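Local coordinates for high affinity transport system protein p37 (Mycoplasma hyorhinis, PDB 3EKI) that serves as the extracytoplasmic binding component of a high-affinity transport system and binds thiamine diphosphate, which is probably its transported ligand, at residues F214-I219 and S307-F312; F259-T264 and I336-I341. One frame throughout, in Å; residues are numbered along the deposited sequence.

Contact 1: residues F214-I219 and S307-F312. With TPP (thiamine diphosphate), chain B.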
loop_
_atom_site.group_PDB
_atom_site.type_symbol
_atom_site.label_atom_id
_atom_site.label_comp_id
_atom_site.label_asym_id
_atom_site.label_seq_id
_atom_site.Cartn_x
_atom_site.Cartn_y
_atom_site.Cartn_z
ATOM N N PHE A 214 -7.567 -2.127 5.122
ATOM C CA PHE A 214 -7.536 -2.353 3.685
ATOM C C PHE A 214 -6.966 -1.140 2.959
ATOM O O PHE A 214 -6.866 -0.046 3.533
ATOM C CB PHE A 214 -8.959 -2.622 3.196
ATOM C CG PHE A 214 -9.864 -1.400 3.333
ATOM C CD1 PHE A 214 -10.084 -0.467 2.328
ATOM C CD2 PHE A 214 -10.517 -1.177 4.535
ATOM C CE1 PHE A 214 -10.866 0.653 2.528
ATOM C CE2 PHE A 214 -11.315 -0.082 4.750
ATOM C CZ PHE A 214 -11.497 0.826 3.742
ATOM N N TYR A 215 -6.688 -1.274 1.673
ATOM C CA TYR A 215 -6.435 -0.160 0.774
ATOM C C TYR A 215 -6.946 -0.616 -0.598
ATOM O O TYR A 215 -7.319 -1.775 -0.820
ATOM C CB TYR A 215 -4.991 0.322 0.724
ATOM C CG TYR A 215 -4.037 -0.587 -0.020
ATOM C CD1 TYR A 215 -3.874 -1.923 0.347
ATOM C CD2 TYR A 215 -3.289 -0.130 -1.087
ATOM C CE1 TYR A 215 -3.003 -2.757 -0.322
ATOM C CE2 TYR A 215 -2.427 -0.943 -1.777
ATOM C CZ TYR A 215 -2.280 -2.257 -1.393
ATOM O OH TYR A 215 -1.424 -3.066 -2.091
ATOM N N ARG A 216 -6.970 0.329 -1.519
ATOM C CA ARG A 216 -7.396 0.089 -2.888
ATOM C C ARG A 216 -6.420 0.700 -3.885
ATOM O O ARG A 216 -5.571 1.528 -3.544
ATOM C CB ARG A 216 -8.761 0.729 -3.167
ATOM C CG ARG A 216 -9.865 0.360 -2.202
ATOM C CD ARG A 216 -11.120 1.156 -2.581
ATOM N NE ARG A 216 -12.077 1.042 -1.505
ATOM C CZ ARG A 216 -13.029 0.144 -1.345
ATOM N NH1 ARG A 216 -13.197 -0.815 -2.255
ATOM N NH2 ARG A 216 -13.798 0.235 -0.263
ATOM N N GLY A 217 -6.534 0.330 -5.154
ATOM C CA GLY A 217 -5.961 1.052 -6.251
ATOM C C GLY A 217 -7.015 2.016 -6.829
ATOM O O GLY A 217 -8.137 2.090 -6.333
ATOM N N MET A 218 -6.561 2.732 -7.849
ATOM C CA MET A 218 -7.496 3.644 -8.523
ATOM C C MET A 218 -7.048 3.838 -9.954
ATOM O O MET A 218 -5.883 3.649 -10.287
ATOM C CB MET A 218 -7.571 4.975 -7.810
ATOM C CG MET A 218 -6.314 5.803 -7.830
ATOM S SD MET A 218 -6.497 7.358 -6.948
ATOM C CE MET A 218 -7.599 8.243 -8.031
ATOM N N ILE A 219 -7.989 4.218 -10.803
ATOM C CA ILE A 219 -7.703 4.535 -12.187
ATOM C C ILE A 219 -7.959 6.036 -12.412
ATOM O O ILE A 219 -9.072 6.450 -12.126
ATOM C CB ILE A 219 -8.564 3.712 -13.162
ATOM C CG1 ILE A 219 -8.353 2.203 -12.976
ATOM C CG2 ILE A 219 -8.330 4.125 -14.605
ATOM C CD1 ILE A 219 -9.210 1.282 -13.789
ATOM N N SER A 307 -2.850 3.842 -9.882
ATOM C CA SER A 307 -2.078 4.156 -8.679
ATOM C C SER A 307 -2.782 3.626 -7.455
ATOM O O SER A 307 -3.922 3.160 -7.483
ATOM C CB SER A 307 -1.872 5.660 -8.523
ATOM O OG SER A 307 -3.054 6.243 -8.008
ATOM N N GLU A 308 -2.062 3.717 -6.323
ATOM C CA GLU A 308 -2.718 3.533 -5.049
ATOM C C GLU A 308 -3.828 4.563 -4.889
ATOM O O GLU A 308 -3.630 5.717 -5.264
ATOM C CB GLU A 308 -1.699 3.734 -3.915
ATOM C CG GLU A 308 -0.406 2.961 -4.022
ATOM C CD GLU A 308 0.697 3.692 -4.743
ATOM O OE1 GLU A 308 1.882 3.377 -4.443
ATOM O OE2 GLU A 308 0.412 4.570 -5.595
ATOM N N GLU A 309 -4.944 4.148 -4.332
ATOM C CA GLU A 309 -5.986 5.106 -3.973
ATOM C C GLU A 309 -5.376 6.205 -3.112
ATOM O O GLU A 309 -4.702 5.968 -2.115
ATOM C CB GLU A 309 -7.139 4.428 -3.265
ATOM C CG GLU A 309 -8.207 5.422 -2.826
ATOM C CD GLU A 309 -9.314 4.812 -2.005
ATOM O OE1 GLU A 309 -9.048 4.261 -0.906
ATOM O OE2 GLU A 309 -10.471 4.912 -2.465
ATOM N N GLY A 310 -5.629 7.454 -3.486
ATOM C CA GLY A 310 -5.225 8.589 -2.684
ATOM C C GLY A 310 -3.740 8.809 -2.531
ATOM O O GLY A 310 -3.352 9.427 -1.530
ATOM N N SER A 311 -2.926 8.362 -3.482
ATOM C CA SER A 311 -1.480 8.530 -3.422
ATOM C C SER A 311 -1.091 9.993 -3.278
ATOM O O SER A 311 -0.039 10.322 -2.729
ATOM C CB SER A 311 -0.852 7.905 -4.667
ATOM O OG SER A 311 -1.374 8.393 -5.867
ATOM N N PHE A 312 -1.941 10.918 -3.741
ATOM C CA PHE A 312 -1.645 12.345 -3.598
ATOM C C PHE A 312 -1.558 12.754 -2.131
ATOM O O PHE A 312 -0.933 13.737 -1.741
ATOM C CB PHE A 312 -2.696 13.167 -4.356
ATOM C CG PHE A 312 -4.127 12.810 -4.030
ATOM C CD1 PHE A 312 -4.726 13.279 -2.862
ATOM C CD2 PHE A 312 -4.897 12.015 -4.879
ATOM C CE1 PHE A 312 -6.024 12.964 -2.542
ATOM C CE2 PHE A 312 -6.196 11.690 -4.545
ATOM C CZ PHE A 312 -6.768 12.148 -3.377
HETATM N "N1'" TPP B . 1.007 6.463 3.598
HETATM C "C2'" TPP B . 2.255 6.957 3.792
HETATM C CM2 TPP B . 2.466 8.013 4.882
HETATM N "N3'" TPP B . 3.289 6.520 3.052
HETATM C "C4'" TPP B . 3.093 5.505 2.169
HETATM N "N4'" TPP B . 4.151 5.028 1.508
HETATM C "C5'" TPP B . 1.803 5.021 1.910
HETATM C "C6'" TPP B . 0.762 5.548 2.664
HETATM C "C7'" TPP B . 1.456 3.945 0.870
HETATM N N3 TPP B . 1.510 2.550 1.342
HETATM C C2 TPP B . 2.327 2.094 2.291
HETATM S S1 TPP B . 2.027 0.391 2.548
HETATM C C5 TPP B . 0.797 0.351 1.308
HETATM C C4 TPP B . 0.763 1.596 0.710
HETATM C CM4 TPP B . -0.357 1.993 -0.277
HETATM C C6 TPP B . 0.059 -0.916 0.862
HETATM C C7 TPP B . 0.969 -1.788 -0.008
HETATM O O7 TPP B . 1.284 -1.073 -1.221
HETATM P PA TPP B . 2.554 -1.348 -2.137
HETATM O O1A TPP B . 2.702 -0.216 -3.083
HETATM O O2A TPP B . 3.762 -1.624 -1.288
HETATM O O3A TPP B . 2.317 -2.722 -2.875
HETATM P PB TPP B . 1.551 -2.940 -4.270
HETATM O O1B TPP B . 0.118 -2.522 -4.137
HETATM O O2B TPP B . 1.693 -4.493 -4.528
HETATM O O3B TPP B . 2.336 -2.202 -5.436
HETATM O O HOH W 1 -6.833 2.975 0.035
#
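M218 and S307 form an antiparallel hydrogen-bonded pair: M218 N gives its hydrogen to S307 O at 2.7 Å with a bent N-H...O angle of 136°, and S307 N returns a straighter bond to M218 O at 3.1 Å. One residue on, G217 and E308 make a non-hydrogen-bonded pair, their CA atoms 4.3 Å apart. E309 N then donates to R216 O at 2.8 Å, just where the chain leaves strand 304-308 for a type II turn from E308 to S311. In that turn E308 O takes S307 OG and S311 N from opposite faces of its plane. The strands are neighbours in a five-stranded mixed sheet, consistent with a lobe of the periplasmic-binding-protein fold, to whose clan this lipoprotein belongs; nearby, Y215 and E308 belong to the ligand pocket. M218 holds CG between its backbone N and carbonyl carbon (chi1 66°), 3.3 Å from S307 OG; SD then comes close to the turn, where it accepts a weak bond from G310 N. R216 and E309 run side by side, guanidinium and carboxylate planes 69° apart, but R216 NE stays 4.3 Å from E309 OE2, beyond a salt bridge. NE is salt-bridged to D155 instead, and K160 O and T338 O take NH1. A water joins R216 N to E309 OE1. The Y215 ring lays one face against C6 of thiamine diphosphate, offset toward the rim, while its OH donates to diphosphate oxygen O1B at 2.6 Å. E308, salt-bridged to K258, sets CG 3.9 Å from the ligand methyl CM4.

Contact 2: residues F259-T264 and I336-I341; sequences FKLEET and IVTNPI
L261 of helix 256-269 points at the chain that runs on from strand 331-337, its CA 6.0 Å from the CA of T338. Its CB sits 3.6 Å from T338 OG1, the two side chains crossing at about a right angle. CG, swung anti to the carbonyl carbon (chi1 -70°), stays near the same hydroxyl and carries the branches on toward I341. CD1 lies between T338 OG1 and I341 CD1, 3.9 Å from the latter, while CD2 meets I341 CG2 at 3.8 Å and also approaches N339 O. Leucine and isoleucine thus reach toward each other tip to tip. On its other branch T338 sets CG2 against the helix backbone, 3.7 Å from L261 O, and against E262 CG at 3.9 Å. Helix 256-269 packs here against the chain that continues from edge strand 331-337, consistent with one lobe of a binding-protein fold; A401 and I402 of helix 390-402 also touch L261. No direct hydrogen bond joins the two segments. A water bridges them, giving a hydrogen to L261 O at 2.9 Å and accepting one from N339 N. T338 OG1 donates to N339 O at 2.8 Å and accepts from G217 N, so this hydroxyl is satisfied without the helix. Cohesion therefore rests on apolar contact and one shared water, with the threonine's polar end turned to N339 O of its own segment and to G217 of the neighbouring strand.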
loop_
_atom_site.group_PDB
_atom_site.type_symbol
_atom_site.label_atom_id
_atom_site.label_comp_id
_atom_site.label_asym_id
_atom_site.label_seq_id
_atom_site.Cartn_x
_atom_site.Cartn_y
_atom_site.Cartn_z
ATOM N N PHE A 259 -1.310 -2.418 -10.686
ATOM C CA PHE A 259 -1.460 -3.364 -11.797
ATOM C C PHE A 259 -2.637 -4.330 -11.634
ATOM O O PHE A 259 -3.610 -4.217 -12.311
ATOM C CB PHE A 259 -0.161 -4.157 -12.085
ATOM C CG PHE A 259 -0.104 -4.745 -13.474
ATOM C CD1 PHE A 259 -0.754 -5.897 -13.754
ATOM C CD2 PHE A 259 0.528 -4.101 -14.487
ATOM C CE1 PHE A 259 -0.730 -6.432 -15.021
ATOM C CE2 PHE A 259 0.554 -4.610 -15.702
ATOM C CZ PHE A 259 -0.087 -5.799 -15.967
ATOM N N LYS A 260 -2.563 -5.283 -10.727
ATOM C CA LYS A 260 -3.530 -6.360 -10.675
ATOM C C LYS A 260 -4.914 -5.903 -10.245
ATOM O O LYS A 260 -5.902 -6.375 -10.825
ATOM C CB LYS A 260 -3.039 -7.503 -9.752
ATOM C CG LYS A 260 -1.742 -8.117 -10.226
ATOM C CD LYS A 260 -1.168 -9.106 -9.220
ATOM C CE LYS A 260 -0.652 -10.364 -9.901
ATOM N NZ LYS A 260 0.814 -10.279 -10.162
ATOM N N LEU A 261 -5.067 -5.014 -9.276
ATOM C CA LEU A 261 -6.419 -4.634 -8.852
ATOM C C LEU A 261 -7.134 -3.886 -9.969
ATOM O O LEU A 261 -8.345 -4.051 -10.125
ATOM C CB LEU A 261 -6.390 -3.796 -7.576
ATOM C CG LEU A 261 -5.967 -4.608 -6.346
ATOM C CD1 LEU A 261 -5.643 -3.667 -5.190
ATOM C CD2 LEU A 261 -7.056 -5.582 -5.949
ATOM N N GLU A 262 -6.397 -3.059 -10.695
ATOM C CA GLU A 262 -6.996 -2.320 -11.814
ATOM C C GLU A 262 -7.299 -3.265 -12.976
ATOM O O GLU A 262 -8.326 -3.102 -13.635
ATOM C CB GLU A 262 -6.084 -1.172 -12.261
ATOM C CG GLU A 262 -5.929 -0.074 -11.235
ATOM C CD GLU A 262 -4.847 -0.251 -10.191
ATOM O OE1 GLU A 262 -4.190 -1.310 -10.163
ATOM O OE2 GLU A 262 -4.668 0.718 -9.414
ATOM N N GLU A 263 -6.390 -4.218 -13.237
ATOM C CA GLU A 263 -6.673 -5.229 -14.255
ATOM C C GLU A 263 -8.005 -5.903 -13.999
ATOM O O GLU A 263 -8.835 -6.101 -14.898
ATOM C CB GLU A 263 -5.550 -6.272 -14.302
ATOM C CG GLU A 263 -5.876 -7.535 -15.107
ATOM C CD GLU A 263 -4.663 -8.429 -15.139
ATOM O OE1 GLU A 263 -4.175 -8.813 -16.205
ATOM O OE2 GLU A 263 -4.154 -8.758 -14.034
ATOM N N THR A 264 -8.290 -6.297 -12.754
ATOM C CA THR A 264 -9.557 -6.900 -12.384
ATOM C C THR A 264 -10.750 -5.992 -12.695
ATOM O O THR A 264 -11.744 -6.461 -13.267
ATOM C CB THR A 264 -9.587 -7.230 -10.872
ATOM O OG1 THR A 264 -8.590 -8.228 -10.611
ATOM C CG2 THR A 264 -10.904 -7.838 -10.440
ATOM N N ILE A 336 -12.418 5.571 -11.343
ATOM C CA ILE A 336 -12.989 4.548 -10.503
ATOM C C ILE A 336 -11.883 4.034 -9.571
ATOM O O ILE A 336 -10.715 4.126 -9.963
ATOM C CB ILE A 336 -13.586 3.392 -11.319
ATOM C CG1 ILE A 336 -14.480 2.433 -10.540
ATOM C CG2 ILE A 336 -12.497 2.639 -12.065
ATOM C CD1 ILE A 336 -15.328 1.523 -11.395
ATOM N N VAL A 337 -12.269 3.579 -8.388
ATOM C CA VAL A 337 -11.270 2.896 -7.543
ATOM C C VAL A 337 -11.417 1.391 -7.717
ATOM O O VAL A 337 -12.235 0.904 -8.516
ATOM C CB VAL A 337 -11.352 3.292 -6.070
ATOM C CG1 VAL A 337 -11.117 4.812 -5.997
ATOM C CG2 VAL A 337 -12.635 2.899 -5.388
ATOM N N THR A 338 -10.643 0.604 -6.986
ATOM C CA THR A 338 -10.721 -0.845 -7.124
ATOM C C THR A 338 -11.366 -1.485 -5.899
ATOM O O THR A 338 -11.777 -0.822 -4.962
ATOM C CB THR A 338 -9.339 -1.483 -7.323
ATOM O OG1 THR A 338 -8.599 -1.442 -6.072
ATOM C CG2 THR A 338 -8.493 -0.754 -8.357
ATOM N N ASN A 339 -11.444 -2.816 -5.921
ATOM C CA ASN A 339 -11.842 -3.630 -4.791
ATOM C C ASN A 339 -10.712 -3.554 -3.754
ATOM O O ASN A 339 -9.589 -3.217 -4.109
ATOM C CB ASN A 339 -12.113 -5.064 -5.211
ATOM C CG ASN A 339 -13.250 -5.238 -6.195
ATOM O OD1 ASN A 339 -14.203 -4.471 -6.184
ATOM N ND2 ASN A 339 -13.128 -6.262 -7.033
ATOM N N PRO A 340 -11.071 -3.807 -2.503
ATOM C CA PRO A 340 -10.096 -3.641 -1.414
ATOM C C PRO A 340 -9.325 -4.892 -1.024
ATOM O O PRO A 340 -9.873 -5.995 -1.077
ATOM C CB PRO A 340 -11.053 -3.265 -0.292
ATOM C CG PRO A 340 -12.254 -4.121 -0.534
ATOM C CD PRO A 340 -12.390 -4.210 -2.036
ATOM N N ILE A 341 -8.062 -4.669 -0.619
ATOM C CA ILE A 341 -7.264 -5.802 -0.097
ATOM C C ILE A 341 -6.576 -5.380 1.186
ATOM O O ILE A 341 -6.521 -4.190 1.503
ATOM C CB ILE A 341 -6.228 -6.287 -1.117
ATOM C CG1 ILE A 341 -5.158 -5.267 -1.480
ATOM C CG2 ILE A 341 -6.952 -6.806 -2.360
ATOM C CD1 ILE A 341 -4.032 -5.800 -2.346
HETATM O O HOH W 2 -10.055 -4.787 -7.965
#

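How the contacts relate
Strand 217-223 ties the two contacts together, since it lies between strands 304-308 and 331-337 in one sheet. Contact 1 uses its pairing with 304-308; contact 2 lies where the chain of 331-337 meets helix 256-269, and the contact centres are about 9 Å apart. Segments 214-219 and 336-341 meet directly, with I219 N 2.9 Å from I336 O. From the helix, E262 OE2 comes 3.2 Å from M218 N, a weak bond. Contact 1 supplies Y215 and E308 to the thiamine diphosphate pocket; contact 2 comes near it with I341, whose side chain is about 6 Å from the ligand.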